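Local coordinates for protein endonuclease III (Geobacillus stearothermophilus, PDB 1ORP) that probably excises damaged bases from DNA as a helix-hairpin-helix base excision repair glycosylase carrying an iron-sulfur cluster, at residues Ala140-Val145 and Arg183-Gly188. Numbering follows the deposited sequence.
With nucleotides of chain B.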
loop_
_atom_site.group_PDB
_atom_site.type_symbol
_atom_site.label_atom_id
_atom_site.label_comp_id
_atom_site.label_asym_id
_atom_site.label_seq_id
_atom_site.Cartn_x
_atom_site.Cartn_y
_atom_site.Cartn_z
ATOM N N ALA C 140 -5.575 3.071 -1.116
ATOM C CA ALA C 140 -4.256 3.054 -1.730
ATOM C C ALA C 140 -4.258 2.036 -2.870
ATOM O O ALA C 140 -4.681 0.893 -2.694
ATOM C CB ALA C 140 -3.222 2.694 -0.710
ATOM N N VAL C 141 -3.813 2.459 -4.046
ATOM C CA VAL C 141 -3.784 1.561 -5.187
ATOM C C VAL C 141 -2.348 1.138 -5.508
ATOM O O VAL C 141 -1.528 1.943 -5.967
ATOM C CB VAL C 141 -4.455 2.203 -6.425
ATOM C CG1 VAL C 141 -4.364 1.264 -7.618
ATOM C CG2 VAL C 141 -5.922 2.501 -6.114
ATOM N N ASP C 142 -2.059 -0.132 -5.235
ATOM C CA ASP C 142 -0.743 -0.727 -5.465
ATOM C C ASP C 142 -0.858 -1.778 -6.562
ATOM O O ASP C 142 -1.875 -1.863 -7.263
ATOM C CB ASP C 142 -0.252 -1.422 -4.193
ATOM C CG ASP C 142 -0.964 -2.746 -3.959
ATOM O OD1 ASP C 142 -2.204 -2.773 -4.094
ATOM O OD2 ASP C 142 -0.295 -3.757 -3.654
ATOM N N THR C 143 0.183 -2.602 -6.688
ATOM C CA THR C 143 0.188 -3.654 -7.688
ATOM C C THR C 143 -0.992 -4.590 -7.512
ATOM O O THR C 143 -1.667 -4.910 -8.476
ATOM C CB THR C 143 1.525 -4.479 -7.658
ATOM O OG1 THR C 143 1.530 -5.395 -8.750
ATOM C CG2 THR C 143 1.674 -5.269 -6.368
ATOM N N HIS C 144 -1.269 -5.007 -6.280
ATOM C CA HIS C 144 -2.387 -5.921 -6.028
ATOM C C HIS C 144 -3.743 -5.310 -6.343
ATOM O O HIS C 144 -4.513 -5.876 -7.126
ATOM C CB HIS C 144 -2.381 -6.408 -4.569
ATOM C CG HIS C 144 -1.141 -7.155 -4.191
ATOM N ND1 HIS C 144 -0.705 -8.266 -4.879
ATOM C CD2 HIS C 144 -0.210 -6.915 -3.238
ATOM C CE1 HIS C 144 0.444 -8.673 -4.371
ATOM N NE2 HIS C 144 0.767 -7.869 -3.375
ATOM N N VAL C 145 -4.039 -4.162 -5.737
ATOM C CA VAL C 145 -5.329 -3.516 -5.962
ATOM C C VAL C 145 -5.592 -3.316 -7.446
ATOM O O VAL C 145 -6.678 -3.624 -7.930
ATOM C CB VAL C 145 -5.412 -2.163 -5.239
ATOM C CG1 VAL C 145 -6.761 -1.480 -5.537
ATOM C CG2 VAL C 145 -5.232 -2.378 -3.743
ATOM N N ARG C 183 -8.696 -5.767 2.187
ATOM C CA ARG C 183 -9.301 -6.991 1.687
ATOM C C ARG C 183 -8.840 -7.252 0.257
ATOM O O ARG C 183 -8.510 -8.393 -0.107
ATOM C CB ARG C 183 -10.816 -6.896 1.730
ATOM C CG ARG C 183 -11.382 -7.044 3.121
ATOM C CD ARG C 183 -12.851 -6.701 3.155
ATOM N NE ARG C 183 -13.398 -6.799 4.503
ATOM C CZ ARG C 183 -14.455 -6.114 4.919
ATOM N NH1 ARG C 183 -15.067 -5.282 4.083
ATOM N NH2 ARG C 183 -14.901 -6.255 6.164
ATOM N N MET C 184 -8.797 -6.195 -0.552
ATOM C CA MET C 184 -8.350 -6.350 -1.927
ATOM C C MET C 184 -6.870 -6.735 -1.964
ATOM O O MET C 184 -6.459 -7.542 -2.797
ATOM C CB MET C 184 -8.600 -5.067 -2.738
ATOM C CG MET C 184 -10.081 -4.781 -3.015
ATOM S SD MET C 184 -10.375 -3.402 -4.175
ATOM C CE MET C 184 -9.737 -4.141 -5.696
ATOM N N ILE C 185 -6.074 -6.159 -1.062
ATOM C CA ILE C 185 -4.653 -6.471 -0.999
ATOM C C ILE C 185 -4.525 -7.955 -0.687
ATOM O O ILE C 185 -3.858 -8.694 -1.402
ATOM C CB ILE C 185 -3.925 -5.682 0.115
ATOM C CG1 ILE C 185 -3.934 -4.182 -0.187
ATOM C CG2 ILE C 185 -2.480 -6.145 0.211
ATOM C CD1 ILE C 185 -3.093 -3.793 -1.377
ATOM N N PHE C 186 -5.173 -8.382 0.390
ATOM C CA PHE C 186 -5.137 -9.780 0.799
ATOM C C PHE C 186 -5.623 -10.687 -0.307
ATOM O O PHE C 186 -4.990 -11.715 -0.600
ATOM C CB PHE C 186 -5.980 -9.978 2.061
ATOM C CG PHE C 186 -5.207 -9.783 3.326
ATOM C CD1 PHE C 186 -4.322 -8.722 3.452
ATOM C CD2 PHE C 186 -5.319 -10.692 4.374
ATOM C CE1 PHE C 186 -3.547 -8.563 4.600
ATOM C CE2 PHE C 186 -4.549 -10.543 5.531
ATOM C CZ PHE C 186 -3.659 -9.472 5.640
ATOM N N PHE C 187 -6.737 -10.301 -0.928
ATOM C CA PHE C 187 -7.305 -11.085 -2.022
ATOM C C PHE C 187 -6.276 -11.289 -3.122
ATOM O O PHE C 187 -6.143 -12.385 -3.651
ATOM C CB PHE C 187 -8.540 -10.404 -2.623
ATOM C CG PHE C 187 -9.209 -11.215 -3.711
ATOM C CD1 PHE C 187 -10.077 -12.265 -3.390
ATOM C CD2 PHE C 187 -8.939 -10.962 -5.058
ATOM C CE1 PHE C 187 -10.661 -13.049 -4.392
ATOM C CE2 PHE C 187 -9.514 -11.737 -6.063
ATOM C CZ PHE C 187 -10.377 -12.786 -5.732
ATOM N N GLY C 188 -5.542 -10.229 -3.453
ATOM C CA GLY C 188 -4.553 -10.313 -4.508
ATOM C C GLY C 188 -3.234 -10.920 -4.090
ATOM O O GLY C 188 -2.517 -11.491 -4.918
ATOM P P DA B 6 3.330 -8.532 -7.678
ATOM O OP1 DA B 6 1.967 -9.025 -7.381
ATOM O OP2 DA B 6 3.511 -7.362 -8.585
ATOM O "O5'" DA B 6 4.051 -8.203 -6.300
ATOM C "C5'" DA B 6 4.198 -9.215 -5.313
ATOM C "C4'" DA B 6 5.153 -8.759 -4.237
ATOM O "O4'" DA B 6 6.492 -8.678 -4.780
ATOM C "C3'" DA B 6 4.839 -7.382 -3.653
ATOM O "O3'" DA B 6 5.112 -7.395 -2.254
ATOM C "C2'" DA B 6 5.821 -6.468 -4.361
ATOM C "C1'" DA B 6 7.026 -7.380 -4.551
ATOM N N9 DA B 6 7.876 -7.038 -5.692
ATOM C C8 DA B 6 7.488 -6.677 -6.960
ATOM N N7 DA B 6 8.491 -6.421 -7.767
ATOM C C5 DA B 6 9.614 -6.631 -6.979
ATOM C C6 DA B 6 10.989 -6.532 -7.245
ATOM N N6 DA B 6 11.493 -6.184 -8.434
ATOM N N1 DA B 6 11.843 -6.804 -6.238
ATOM C C2 DA B 6 11.343 -7.159 -5.050
ATOM N N3 DA B 6 10.073 -7.293 -4.675
ATOM C C4 DA B 6 9.248 -7.010 -5.698
ATOM P P DG B 8 3.894 -1.889 -4.923
ATOM O OP1 DG B 8 2.967 -1.955 -6.073
ATOM O OP2 DG B 8 5.035 -2.851 -4.841
ATOM O "O5'" DG B 8 4.511 -0.426 -4.813
ATOM C "C5'" DG B 8 3.763 0.725 -5.201
ATOM C "C4'" DG B 8 4.596 1.963 -4.980
ATOM O "O4'" DG B 8 5.818 1.857 -5.749
ATOM C "C3'" DG B 8 3.960 3.297 -5.374
ATOM O "O3'" DG B 8 4.354 4.258 -4.400
ATOM C "C2'" DG B 8 4.570 3.605 -6.731
ATOM C "C1'" DG B 8 5.940 2.938 -6.661
ATOM N N9 DG B 8 6.418 2.385 -7.926
ATOM C C8 DG B 8 5.683 1.706 -8.872
ATOM N N7 DG B 8 6.400 1.317 -9.894
ATOM C C5 DG B 8 7.684 1.767 -9.605
ATOM C C6 DG B 8 8.904 1.645 -10.346
ATOM O O6 DG B 8 9.091 1.095 -11.430
ATOM N N1 DG B 8 9.967 2.254 -9.690
ATOM C C2 DG B 8 9.881 2.900 -8.482
ATOM N N2 DG B 8 11.019 3.436 -8.014
ATOM N N3 DG B 8 8.762 3.017 -7.784
ATOM C C4 DG B 8 7.711 2.433 -8.400
#
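In the HhH-GPD motif, whose aspartate position Asp142 occupies, the start of helix 143-152 rests on Met184, Ile185 and Gly188. Asp142 is the N-cap: with CG between the backbone N and the carbonyl carbon (chi1 75°), the carboxylate turns back over the first turn. There OD1 accepts Val145 N at 2.8 Å, nearly straight at 173°, while OD2 accepts His144 N at 3.1 Å; both donors come from above the carboxylate plane. OD2 is also hydrogen-bonded to a modified residue of the bound chain. Against this carboxylate stands the Ile185 methyl, CD1 lying 3.0 Å from Asp142 OD1, a separation short enough to be read with caution. The same CD1 presses on Val145 CG2 at 3.5 Å, a close pair for two methyl carbons. Were Asp142 replaced by an alanine, the amides of His144 and Val145 would probably lose their cap and the bound residue its hydrogen-bond partner. Met184 bends at its thioether, bringing CE within 4.0 Å of Val145 CG1. Gly188 CA comes within 5.1 Å of His144 CA. The His144 ring keeps ND1 3.7 Å from Gly188 O without bonding it; ND1 is hydrogen-bonded to Arg147, and NE2 to the bound chain. Thr143 N and OG1 donate to DNA phosphates of chain B. Leu168 of helix 161-171 packs on both Val145 and Met184, burying the junction of helices 143-152 and 177-190.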